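Local coordinates for protein DMATS type aromatic prenyltransferase (Streptomyces coelicolor, PDB 6ZS0) that probably transfers a dimethylallyl group from dimethylallyl diphosphate to carbon 5 of the indole ring of tryptophan, at residues S4-F9 with R45-A50; Q33-A38 with V80-G85; G130-W135 with Y151-V156; F190-L195 with R202-L207; V321-Y326 with S344-T349. One frame throughout, in Å; residues are numbered along the deposited sequence. Where two conformers were deposited one is given.

Contact 1: residues S4-F9 with R45-A50; sequences STLGSF and RPLSLA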
# COMPACT_ATOMS: atom_id res chain seq x y z
N SER A 4 17.68 -19.08 1.13
CA SER A 4 16.82 -17.95 0.70
C SER A 4 16.99 -16.80 1.69
O SER A 4 17.11 -17.03 2.91
CB SER A 4 15.39 -18.37 0.59
OG SER A 4 15.26 -19.33 -0.46
N THR A 5 17.02 -15.59 1.16
CA THR A 5 17.13 -14.34 1.94
C THR A 5 15.87 -13.52 1.70
O THR A 5 15.12 -13.80 0.75
CB THR A 5 18.39 -13.56 1.59
OG1 THR A 5 18.35 -13.23 0.20
CG2 THR A 5 19.66 -14.32 1.90
N LEU A 6 15.67 -12.51 2.49
CA LEU A 6 14.56 -11.58 2.21
C LEU A 6 14.74 -11.04 0.80
O LEU A 6 13.74 -10.95 0.07
CB LEU A 6 14.56 -10.44 3.22
CG LEU A 6 13.72 -10.68 4.46
CD1 LEU A 6 13.89 -9.52 5.42
CD2 LEU A 6 12.24 -10.91 4.10
N GLY A 7 15.98 -10.67 0.41
CA GLY A 7 16.24 -10.12 -0.93
C GLY A 7 15.98 -11.12 -2.04
O GLY A 7 15.34 -10.75 -3.04
N SER A 8 16.45 -12.36 -1.92
CA SER A 8 16.29 -13.36 -3.00
C SER A 8 14.81 -13.70 -3.12
O SER A 8 14.31 -13.84 -4.25
CB SER A 8 17.15 -14.58 -2.80
OG SER A 8 16.69 -15.39 -1.73
N PHE A 9 14.11 -13.83 -2.00
CA PHE A 9 12.71 -14.29 -1.99
C PHE A 9 11.81 -13.18 -2.54
O PHE A 9 11.01 -13.45 -3.47
CB PHE A 9 12.30 -14.72 -0.58
CG PHE A 9 10.87 -15.19 -0.50
CD1 PHE A 9 9.85 -14.31 -0.18
CD2 PHE A 9 10.55 -16.51 -0.72
CE1 PHE A 9 8.54 -14.74 -0.08
CE2 PHE A 9 9.23 -16.94 -0.62
CZ PHE A 9 8.23 -16.06 -0.30
N ARG A 45 19.40 -10.90 4.77
CA ARG A 45 18.96 -11.64 5.98
C ARG A 45 18.38 -12.98 5.57
O ARG A 45 17.43 -13.03 4.82
CB ARG A 45 17.91 -10.84 6.75
CG ARG A 45 17.67 -11.37 8.15
CD ARG A 45 16.57 -10.57 8.83
NE ARG A 45 16.25 -11.09 10.16
CZ ARG A 45 16.91 -10.80 11.28
NH1 ARG A 45 17.95 -9.99 11.24
NH2 ARG A 45 16.52 -11.33 12.43
N PRO A 46 18.90 -14.13 6.06
CA PRO A 46 18.28 -15.41 5.76
C PRO A 46 16.85 -15.50 6.29
O PRO A 46 16.59 -15.00 7.35
CB PRO A 46 19.17 -16.43 6.46
CG PRO A 46 20.48 -15.72 6.54
CD PRO A 46 20.12 -14.29 6.84
N LEU A 47 15.98 -16.18 5.55
CA LEU A 47 14.55 -16.34 5.95
C LEU A 47 14.43 -17.31 7.13
O LEU A 47 13.37 -17.33 7.74
CB LEU A 47 13.73 -16.81 4.75
CG LEU A 47 13.46 -15.75 3.66
CD1 LEU A 47 12.48 -16.30 2.64
CD2 LEU A 47 12.94 -14.44 4.20
N SER A 48 15.49 -18.04 7.46
CA SER A 48 15.54 -18.96 8.62
C SER A 48 15.62 -18.17 9.92
O SER A 48 15.39 -18.79 10.98
CB SER A 48 16.67 -19.93 8.49
OG SER A 48 17.88 -19.24 8.40
N LEU A 49 16.00 -16.89 9.86
CA LEU A 49 16.02 -16.01 11.04
C LEU A 49 14.62 -15.43 11.26
O LEU A 49 13.85 -15.30 10.28
CB LEU A 49 17.03 -14.87 10.87
CG LEU A 49 18.50 -15.26 10.66
CD1 LEU A 49 19.40 -14.07 10.94
CD2 LEU A 49 18.92 -16.41 11.51
N ALA A 50 14.29 -15.11 12.50
CA ALA A 50 13.07 -14.33 12.83
C ALA A 50 13.03 -13.08 11.96
O ALA A 50 14.08 -12.57 11.56
CB ALA A 50 13.08 -13.97 14.29
O HOH W 1 17.07 -19.07 4.80
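L47 carries its CG anti to its own carbonyl carbon (chi1 -73°), and the two methyl branches then reach the first turn of helix 6-20. F9 has CG anti to the backbone N (chi1 179°). L47 CD1 lies 3.6 Å from F9 CB and also touches CG and CD2 of the ring. The two side chains cross at about a right angle. The other branch, L47 CD2, packs 3.6 Å from L6 CD2. Between the two methyls, L47 CG rests against the carbonyl carbon of T5. The backbones meet in a single beta bridge of T5 with P46. In it L47 N donates to S4 O at 3.0 Å, nearly straight at 166°, and L6 N to R45 O at 3.0 Å. Water 1 also donates to S4 O. The helix starts with a capping box: S8 N donates to T5 OG1 at 3.0 Å, and T5 N returns a bond to S8 OG at 2.9 Å. The partner loop turns back in a type I turn, P46 to L49. Across that turn R45 holds A50 O side-on with NE and NH2, while L49 CD1 covers one face of the guanidinium. Beyond the contact, L6 packs on Y348.

Contact 2: residues Q33-A38 with V80-G85; sequences QVLTDA and VLVEPG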
# COMPACT_ATOMS: atom_id res chain seq x y z
N GLN A 33 16.89 -4.82 -8.74
CA GLN A 33 18.08 -4.13 -8.17
C GLN A 33 17.60 -2.97 -7.26
O GLN A 33 18.16 -2.79 -6.18
CB GLN A 33 19.01 -3.66 -9.29
CG GLN A 33 20.13 -2.76 -8.82
CD GLN A 33 21.10 -2.39 -9.92
OE1 GLN A 33 20.71 -2.11 -11.05
NE2 GLN A 33 22.39 -2.36 -9.58
N VAL A 34 16.57 -2.24 -7.67
CA VAL A 34 16.06 -1.10 -6.87
C VAL A 34 15.54 -1.64 -5.52
O VAL A 34 15.82 -1.00 -4.48
CB VAL A 34 14.99 -0.32 -7.64
CG1 VAL A 34 14.23 0.66 -6.76
CG2 VAL A 34 15.59 0.41 -8.83
N LEU A 35 14.84 -2.78 -5.52
CA LEU A 35 14.22 -3.33 -4.29
C LEU A 35 15.34 -3.83 -3.37
O LEU A 35 15.33 -3.49 -2.20
CB LEU A 35 13.27 -4.47 -4.63
CG LEU A 35 12.70 -5.21 -3.40
CD1 LEU A 35 12.01 -4.24 -2.45
CD2 LEU A 35 11.78 -6.34 -3.81
N THR A 36 16.32 -4.55 -3.93
CA THR A 36 17.48 -5.02 -3.15
C THR A 36 18.15 -3.81 -2.49
O THR A 36 18.45 -3.89 -1.31
CB THR A 36 18.50 -5.76 -4.03
OG1 THR A 36 17.83 -6.91 -4.53
CG2 THR A 36 19.76 -6.15 -3.30
N ASP A 37 18.40 -2.75 -3.23
CA ASP A 37 19.11 -1.56 -2.68
C ASP A 37 18.23 -0.88 -1.62
O ASP A 37 18.78 -0.45 -0.61
CB ASP A 37 19.50 -0.56 -3.77
CG ASP A 37 20.46 0.52 -3.28
OD1 ASP A 37 21.58 0.19 -2.84
OD2 ASP A 37 20.08 1.70 -3.32
N ALA A 38 16.93 -0.80 -1.85
CA ALA A 38 15.95 -0.18 -0.92
C ALA A 38 15.93 -0.95 0.41
O ALA A 38 15.88 -0.32 1.46
CB ALA A 38 14.61 -0.11 -1.58
N VAL A 80 5.53 -1.84 -5.64
CA VAL A 80 6.14 -2.55 -4.49
C VAL A 80 6.30 -1.54 -3.36
O VAL A 80 6.77 -0.41 -3.61
CB VAL A 80 7.48 -3.20 -4.81
CG1 VAL A 80 8.50 -2.20 -5.31
CG2 VAL A 80 8.01 -3.98 -3.62
N LEU A 81 5.83 -1.93 -2.18
CA LEU A 81 5.89 -1.14 -0.95
C LEU A 81 7.00 -1.73 -0.08
O LEU A 81 7.04 -2.97 0.10
CB LEU A 81 4.56 -1.20 -0.22
CG LEU A 81 4.49 -0.41 1.09
CD1 LEU A 81 4.48 1.08 0.82
CD2 LEU A 81 3.27 -0.83 1.87
N VAL A 82 7.89 -0.89 0.43
CA VAL A 82 9.04 -1.38 1.23
C VAL A 82 9.27 -0.45 2.41
O VAL A 82 9.01 0.77 2.31
CB VAL A 82 10.32 -1.50 0.38
CG1 VAL A 82 10.68 -0.18 -0.29
CG2 VAL A 82 11.50 -1.97 1.20
N GLU A 83 9.81 -1.01 3.49
CA GLU A 83 10.27 -0.22 4.65
C GLU A 83 11.80 -0.21 4.61
O GLU A 83 12.42 -1.17 5.05
CB GLU A 83 9.73 -0.83 5.93
CG GLU A 83 10.26 -0.11 7.16
CD GLU A 83 9.63 -0.58 8.45
OE1 GLU A 83 8.73 0.10 8.98
OE2 GLU A 83 10.06 -1.58 8.92
N PRO A 84 12.47 0.81 4.04
CA PRO A 84 13.92 0.74 3.87
C PRO A 84 14.69 0.69 5.19
O PRO A 84 15.77 0.09 5.25
CB PRO A 84 14.26 1.98 3.07
CG PRO A 84 13.00 2.45 2.50
CD PRO A 84 11.90 2.02 3.44
N GLY A 85 14.11 1.20 6.25
CA GLY A 85 14.79 1.25 7.56
C GLY A 85 14.51 0.04 8.42
O GLY A 85 14.79 0.07 9.60
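Helix 33-38 and strand 80-82 run almost parallel, with their axes 10.0 Å apart at closest and 13° between their directions. This is the helix-on-barrel layering of the ABBA fold, in which helices pack around a closed antiparallel sheet. No hydrogen bond links the two segments, and the contact is mainly apolar and buried. V80 and V82 point their CB atoms toward the helix, while L81, and E83 just past the strand, point away. On the helix, L35 and A38 make the contact, L35 through the tip of its side chain. L35 has CG anti to the backbone N (chi1 174°), and its CD1 touches both valines. L35 CD1 is 4.2 Å from V80 CG2 and 4.3 Å from V82 CB. One turn on, A38 CB lies 4.1 Å from V82 CG1, in the given one of two conformers of that valine. Helix 91-109 touches both segments, at V34 and at P84. Past the strand, the proline ring sits against the helix backbone: A38 O is 3.2 Å from P84 CB and receives a CA-H...O contact from P84 CA at 3.3 Å.

Contact 3: residues G130-W135 with Y151-V156; sequences GPLALW and YLNPAV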
# COMPACT_ATOMS: atom_id res chain seq x y z
N GLY A 130 5.30 4.54 17.00
CA GLY A 130 5.01 3.63 15.89
C GLY A 130 3.68 4.00 15.26
O GLY A 130 3.04 4.97 15.66
N PRO A 131 3.16 3.19 14.33
CA PRO A 131 3.78 1.92 13.92
C PRO A 131 4.80 1.94 12.76
O PRO A 131 5.30 0.89 12.39
CB PRO A 131 2.53 1.15 13.48
CG PRO A 131 1.68 2.22 12.88
CD PRO A 131 1.82 3.38 13.81
N LEU A 132 5.09 3.10 12.21
CA LEU A 132 6.07 3.27 11.12
C LEU A 132 6.72 4.63 11.26
O LEU A 132 6.16 5.52 11.96
CB LEU A 132 5.38 3.10 9.75
CG LEU A 132 4.60 4.30 9.21
CD1 LEU A 132 4.48 4.28 7.67
CD2 LEU A 132 3.23 4.36 9.83
N ALA A 133 7.87 4.80 10.61
CA ALA A 133 8.54 6.10 10.38
C ALA A 133 8.45 6.49 8.90
O ALA A 133 8.14 7.63 8.62
CB ALA A 133 9.97 6.04 10.85
N LEU A 134 8.75 5.57 7.99
CA LEU A 134 8.79 5.91 6.55
C LEU A 134 8.72 4.64 5.73
O LEU A 134 9.57 3.75 5.91
CB LEU A 134 10.06 6.69 6.22
CG LEU A 134 10.12 7.30 4.82
CD1 LEU A 134 10.96 8.57 4.84
CD2 LEU A 134 10.63 6.29 3.78
N TRP A 135 7.73 4.55 4.87
CA TRP A 135 7.65 3.51 3.84
C TRP A 135 7.73 4.21 2.49
O TRP A 135 7.39 5.38 2.39
CB TRP A 135 6.37 2.69 3.92
CG TRP A 135 6.17 1.93 5.19
CD1 TRP A 135 7.10 1.61 6.15
CD2 TRP A 135 4.93 1.36 5.64
NE1 TRP A 135 6.52 0.87 7.14
CE2 TRP A 135 5.19 0.71 6.85
CE3 TRP A 135 3.64 1.36 5.13
CZ2 TRP A 135 4.18 0.08 7.57
CZ3 TRP A 135 2.65 0.72 5.84
CH2 TRP A 135 2.93 0.07 7.02
N TYR A 151 5.33 7.32 2.45
CA TYR A 151 4.31 7.19 3.51
C TYR A 151 4.93 7.57 4.85
O TYR A 151 5.97 7.02 5.19
CB TYR A 151 3.78 5.76 3.57
CG TYR A 151 2.94 5.36 2.40
CD1 TYR A 151 3.53 4.96 1.22
CD2 TYR A 151 1.56 5.38 2.48
CE1 TYR A 151 2.75 4.59 0.13
CE2 TYR A 151 0.78 5.02 1.39
CZ TYR A 151 1.38 4.63 0.22
OH TYR A 151 0.61 4.23 -0.84
N LEU A 152 4.29 8.51 5.52
CA LEU A 152 4.72 9.03 6.83
C LEU A 152 3.60 8.83 7.85
O LEU A 152 2.46 8.52 7.43
CB LEU A 152 5.09 10.49 6.67
CG LEU A 152 6.13 10.81 5.60
CD1 LEU A 152 6.18 12.29 5.35
CD2 LEU A 152 7.48 10.29 6.04
N ASN A 153 3.93 8.97 9.12
CA ASN A 153 3.06 8.58 10.28
C ASN A 153 2.52 9.81 11.01
O ASN A 153 3.25 10.42 11.80
CB ASN A 153 3.88 7.75 11.26
CG ASN A 153 3.09 7.31 12.47
OD1 ASN A 153 1.87 7.45 12.51
ND2 ASN A 153 3.79 6.78 13.45
N PRO A 154 1.26 10.22 10.78
CA PRO A 154 0.69 11.35 11.51
C PRO A 154 0.67 11.16 13.04
O PRO A 154 0.57 12.19 13.75
CB PRO A 154 -0.73 11.42 10.94
CG PRO A 154 -0.59 10.86 9.56
CD PRO A 154 0.34 9.70 9.76
N ALA A 155 0.72 9.92 13.55
CA ALA A 155 0.68 9.58 14.99
C ALA A 155 2.09 9.48 15.57
O ALA A 155 2.22 8.95 16.70
CB ALA A 155 -0.07 8.30 15.22
N VAL A 156 3.12 10.00 14.88
CA VAL A 156 4.54 9.88 15.33
C VAL A 156 4.72 10.53 16.71
O VAL A 156 5.62 10.08 17.45
CB VAL A 156 5.52 10.48 14.30
CG1 VAL A 156 5.30 11.96 14.06
CG2 VAL A 156 6.95 10.21 14.70
O HOH W 2 1.47 6.53 17.55
O HOH W 3 6.66 9.43 9.96
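The edge of the Y151 ring meets the carbonyl oxygen of W135, with W135 O near the ring plane and 4.1 Å from Y151 CD1. The indole of W135 has L132 CD1 over the centre of one face, and F190 meets the same ring system at about 45°. L132 CD1 also lies 4.0 Å from Y151 O. NE1 of the indole is taken by E83. W135 and Y151 form an antiparallel hydrogen-bonded pair, joining strands 135-139 and 147-152 of the barrel. Y151 N donates to W135 O at 2.8 Å, almost straight, and W135 N donates to Y151 O at 3.0 Å. Past the pair the chains diverge, and the amide of N153 takes over. CG of N153 stands anti to its backbone N (chi1 180°), reaching across to the loop. ND2 gives weak bonds to G130 O at 3.0 Å and L132 O at 3.1 Å. OD1 accepts from A155 N in an Asx turn, the donor lying 60° out of the amide plane. An alanine here would remove the amide, and G130 O and L132 O would probably lose the donor they share. Water 2 joins G130 O to A155 O, and water 3 joins A133 O to N153 N. One side-chain amide and two waters thus take the place of a regular strand ladder where the sheet ends.

Contact 4: residues F190-L195 with R202-L207; sequences FLALDL and RAKVYL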
# COMPACT_ATOMS: atom_id res chain seq x y z
N PHE A 190 -1.82 7.36 7.82
CA PHE A 190 -0.73 7.74 6.90
C PHE A 190 -0.98 9.10 6.31
O PHE A 190 -2.16 9.45 6.05
CB PHE A 190 -0.62 6.78 5.71
CG PHE A 190 -0.51 5.33 6.09
CD1 PHE A 190 0.68 4.80 6.52
CD2 PHE A 190 -1.60 4.48 5.95
CE1 PHE A 190 0.78 3.47 6.87
CE2 PHE A 190 -1.50 3.14 6.32
CZ PHE A 190 -0.31 2.64 6.78
N LEU A 191 0.09 9.86 6.08
CA LEU A 191 0.10 10.89 5.05
C LEU A 191 1.16 10.51 4.03
O LEU A 191 2.29 10.12 4.43
CB LEU A 191 0.41 12.24 5.69
CG LEU A 191 0.31 13.43 4.74
CD1 LEU A 191 -0.29 14.61 5.48
CD2 LEU A 191 1.66 13.78 4.17
N ALA A 192 0.81 10.59 2.76
CA ALA A 192 1.72 10.17 1.68
C ALA A 192 1.93 11.31 0.67
O ALA A 192 1.04 12.15 0.48
CB ALA A 192 1.22 8.93 1.03
N LEU A 193 3.10 11.32 0.08
CA LEU A 193 3.47 12.27 -1.01
C LEU A 193 3.87 11.46 -2.23
O LEU A 193 4.73 10.63 -2.11
CB LEU A 193 4.64 13.15 -0.57
CG LEU A 193 4.33 14.21 0.47
CD1 LEU A 193 5.60 15.01 0.79
CD2 LEU A 193 3.24 15.14 -0.05
N ASP A 194 3.30 11.78 -3.38
CA ASP A 194 3.73 11.25 -4.69
C ASP A 194 4.87 12.15 -5.20
O ASP A 194 4.58 13.30 -5.44
CB ASP A 194 2.56 11.25 -5.67
CG ASP A 194 2.09 9.87 -6.03
OD1 ASP A 194 2.87 9.14 -6.67
OD2 ASP A 194 0.96 9.54 -5.66
N LEU A 195 6.10 11.64 -5.29
CA LEU A 195 7.30 12.43 -5.73
C LEU A 195 7.69 12.10 -7.18
O LEU A 195 7.72 10.91 -7.57
CB LEU A 195 8.48 12.16 -4.79
CG LEU A 195 8.21 12.34 -3.30
CD1 LEU A 195 9.43 11.95 -2.50
CD2 LEU A 195 7.78 13.76 -2.98
N ARG A 202 1.73 16.31 -4.60
CA ARG A 202 0.55 15.42 -4.67
C ARG A 202 0.39 14.76 -3.30
O ARG A 202 1.15 13.84 -3.01
CB ARG A 202 0.77 14.50 -5.86
CG ARG A 202 1.23 15.27 -7.10
CD ARG A 202 1.14 14.48 -8.39
NE ARG A 202 1.49 15.35 -9.51
CZ ARG A 202 1.78 14.92 -10.74
NH1 ARG A 202 1.76 13.62 -11.02
NH2 ARG A 202 2.09 15.79 -11.68
N ALA A 203 -0.51 15.29 -2.46
CA ALA A 203 -0.63 14.94 -1.02
C ALA A 203 -1.82 14.01 -0.83
O ALA A 203 -2.91 14.32 -1.33
CB ALA A 203 -0.79 16.16 -0.17
N LYS A 204 -1.60 12.91 -0.11
CA LYS A 204 -2.62 11.87 0.13
C LYS A 204 -2.81 11.74 1.64
O LYS A 204 -1.81 11.54 2.34
CB LYS A 204 -2.17 10.56 -0.51
CG LYS A 204 -2.00 10.61 -2.02
CD LYS A 204 -1.35 9.35 -2.60
CE LYS A 204 -1.89 9.00 -3.98
NZ LYS A 204 -3.23 8.37 -3.90
N VAL A 205 -4.05 11.89 2.12
CA VAL A 205 -4.37 11.73 3.56
C VAL A 205 -5.18 10.45 3.70
O VAL A 205 -6.17 10.29 2.98
CB VAL A 205 -5.14 12.93 4.15
CG1 VAL A 205 -5.34 12.77 5.65
CG2 VAL A 205 -4.42 14.24 3.86
N TYR A 206 -4.75 9.56 4.57
CA TYR A 206 -5.46 8.30 4.86
C TYR A 206 -6.23 8.45 6.16
O TYR A 206 -5.69 9.02 7.14
CB TYR A 206 -4.49 7.13 4.94
CG TYR A 206 -3.91 6.71 3.62
CD1 TYR A 206 -2.98 7.49 2.97
CD2 TYR A 206 -4.30 5.52 3.03
CE1 TYR A 206 -2.46 7.10 1.75
CE2 TYR A 206 -3.75 5.09 1.84
CZ TYR A 206 -2.83 5.90 1.20
OH TYR A 206 -2.29 5.54 -0.01
N LEU A 207 -7.47 7.94 6.17
CA LEU A 207 -8.32 7.88 7.36
C LEU A 207 -8.59 6.42 7.69
O LEU A 207 -8.83 5.65 6.76
CB LEU A 207 -9.65 8.60 7.09
CG LEU A 207 -9.67 10.12 7.28
CD1 LEU A 207 -8.62 10.80 6.47
CD2 LEU A 207 -11.04 10.67 6.90
O HOH W 4 -3.90 10.89 7.52
O HOH W 5 4.23 15.42 -3.86
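F190 sets the edge of its ring on the face of Y206, a T-shaped pair with centroids 5.5 Å apart and planes at 81°. F190 CD2 is the ring atom over that face. The base of the side chain joins in, with F190 CB 3.7 Å from Y206 CD1. A192 CB adds to the cluster 4.2 Å from Y206 CE1. A serine in place of Y206 would probably leave the edge of F190 without the face it rests on and open a gap beside A192. The opposite face of the sheet carries L191 with V205 and L193 with A203, all against helix 162-175. L193 CD2 is 4.2 Å from A203 CB. The two segments are the arms of a beta hairpin, strands 191-195 and 202-209, within the ten-stranded antiparallel barrel of the ABBA fold. A192 and K204 form a hydrogen-bonded pair with both bonds at 2.8 Å: A192 N donates to K204 O and K204 N to A192 O. Y206 N donates to F190 O, and water 4 bridges that oxygen to Y206 O. Farther along, D194 N donates to R202 O, while water 5 links D194 O with R202 N. D194 OD2 lies 3.4 Å from K204 CE, though NZ, in the given one of two conformers, bonds instead to S259. The extended chain of R202 leads away from strand 191-195 to a cation-pi contact with W198.

Contact 5: residues V321-Y326 with S344-T349; sequences VGLIAY and SSEAYT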
# COMPACT_ATOMS: atom_id res chain seq x y z
N VAL A 321 -4.98 -18.10 3.68
CA VAL A 321 -5.62 -16.77 3.60
C VAL A 321 -4.52 -15.73 3.69
O VAL A 321 -3.42 -16.06 4.18
CB VAL A 321 -6.66 -16.62 4.72
CG1 VAL A 321 -6.01 -16.59 6.09
CG2 VAL A 321 -7.53 -15.40 4.50
N GLY A 322 -4.76 -14.53 3.18
CA GLY A 322 -3.86 -13.39 3.38
C GLY A 322 -3.06 -13.04 2.15
O GLY A 322 -2.52 -11.95 2.14
N LEU A 323 -3.00 -13.89 1.13
CA LEU A 323 -2.26 -13.54 -0.11
C LEU A 323 -2.87 -12.28 -0.72
O LEU A 323 -2.12 -11.38 -1.11
CB LEU A 323 -2.27 -14.70 -1.10
CG LEU A 323 -1.39 -15.88 -0.68
CD1 LEU A 323 -1.49 -17.01 -1.69
CD2 LEU A 323 0.05 -15.44 -0.49
N ILE A 324 -4.20 -12.19 -0.79
CA ILE A 324 -4.86 -10.90 -1.08
C ILE A 324 -5.19 -10.25 0.26
O ILE A 324 -6.11 -10.72 0.93
CB ILE A 324 -6.08 -11.05 -1.99
CG1 ILE A 324 -5.70 -11.67 -3.33
CG2 ILE A 324 -6.76 -9.70 -2.16
CD1 ILE A 324 -6.89 -11.96 -4.23
N ALA A 325 -4.45 -9.23 0.65
CA ALA A 325 -4.59 -8.57 1.96
C ALA A 325 -5.73 -7.53 1.90
O ALA A 325 -6.58 -7.52 2.79
CB ALA A 325 -3.31 -7.92 2.36
N TYR A 326 -5.71 -6.67 0.91
CA TYR A 326 -6.74 -5.63 0.72
C TYR A 326 -7.21 -5.63 -0.73
O TYR A 326 -6.43 -5.96 -1.64
CB TYR A 326 -6.23 -4.21 1.02
CG TYR A 326 -5.98 -3.88 2.47
CD1 TYR A 326 -4.88 -4.36 3.14
CD2 TYR A 326 -6.85 -3.05 3.16
CE1 TYR A 326 -4.66 -4.04 4.48
CE2 TYR A 326 -6.63 -2.69 4.47
CZ TYR A 326 -5.55 -3.21 5.15
OH TYR A 326 -5.36 -2.86 6.48
N SER A 344 0.27 -9.99 -0.46
CA SER A 344 1.18 -10.28 0.65
C SER A 344 2.38 -11.08 0.14
O SER A 344 2.19 -12.05 -0.58
CB SER A 344 0.44 -11.05 1.74
OG SER A 344 -0.60 -10.24 2.30
N SER A 345 3.59 -10.73 0.55
CA SER A 345 4.80 -11.50 0.21
C SER A 345 4.83 -12.84 0.97
O SER A 345 5.20 -13.84 0.40
CB SER A 345 6.03 -10.67 0.46
OG SER A 345 7.19 -11.49 0.42
N GLU A 346 4.46 -12.85 2.25
CA GLU A 346 4.41 -14.07 3.10
C GLU A 346 5.79 -14.75 3.13
O GLU A 346 5.86 -15.98 3.16
CB GLU A 346 3.22 -14.93 2.66
CG GLU A 346 1.89 -14.22 2.97
CD GLU A 346 0.63 -15.06 3.04
OE1 GLU A 346 0.73 -16.27 2.93
OE2 GLU A 346 -0.45 -14.46 3.22
N ALA A 347 6.85 -13.96 3.26
CA ALA A 347 8.22 -14.48 3.39
C ALA A 347 8.36 -15.27 4.70
O ALA A 347 9.35 -16.05 4.79
CB ALA A 347 9.22 -13.36 3.35
N TYR A 348 7.50 -15.02 5.69
CA TYR A 348 7.60 -15.64 7.03
C TYR A 348 6.38 -16.53 7.27
O TYR A 348 6.12 -16.86 8.42
CB TYR A 348 7.80 -14.54 8.07
CG TYR A 348 9.10 -13.83 7.92
CD1 TYR A 348 10.31 -14.49 8.17
CD2 TYR A 348 9.17 -12.51 7.50
CE1 TYR A 348 11.52 -13.84 8.02
CE2 TYR A 348 10.37 -11.85 7.37
CZ TYR A 348 11.56 -12.52 7.64
OH TYR A 348 12.75 -11.87 7.48
N THR A 349 5.68 -16.91 6.22
CA THR A 349 4.51 -17.81 6.31
C THR A 349 4.86 -19.08 5.55
O THR A 349 4.70 -19.09 4.32
CB THR A 349 3.24 -17.06 5.85
OG1 THR A 349 3.20 -15.83 6.59
CG2 THR A 349 1.98 -17.84 6.10
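S344 points its side chain at the loop before strand 324-332. Its OG lies anti to its carbonyl carbon (chi1 -64°) and donates to G322 O at 2.6 Å. The backbone of the same residue adds a second bond, S344 N to L323 O at 2.8 Å. One serine grips two successive carbonyls, and A325 CB lies 3.6 Å from S344 OG. S344 O is buried with no partner. E346 has CG anti to the carbonyl carbon and an extended chain beyond it (chi2 -160°), which carries the carboxylate to G322. E346 OE2 is 3.2 Å from G322 C, and a CB on residue 322 would clash with it. The positive phi of G322 (106°) would also jam a CB against V321 O. L323 crosses E346 at about a right angle, bringing CD2 to 3.6 Å from OE1. OE1 has a long, weak ion pair with R315. L323 N bonds to D284 OD2, not to the nearby, poorly angled E346 OE2, and I324 N to D284 OD1, at the start of helix 284-297. The contact lies at one end of the neighbouring barrel strands 324-332 and 338-344. The chain leaving the second strand passes along helix 6-20, where S345 and A347 touch F9.

Overall arrangement
From the N terminus, contact 1 joins the start of helix 6-20 to the loop after helix 25-39. Contact 2 opens before contact 1 closes, so the two cross along the chain; it lays helix 25-39 on strand 77-82. The later contacts follow in series, none nested. Contact 3 closes the loop around strands 135-139 and 147-152 and touches contact 2. Contact 4 closes the next hairpin, and strands 147-152 and 191-195 lie side by side between it and contact 3. Contact 5 ties the last two strands together. It then meets contact 1, bringing the C-terminal part back to the first helix.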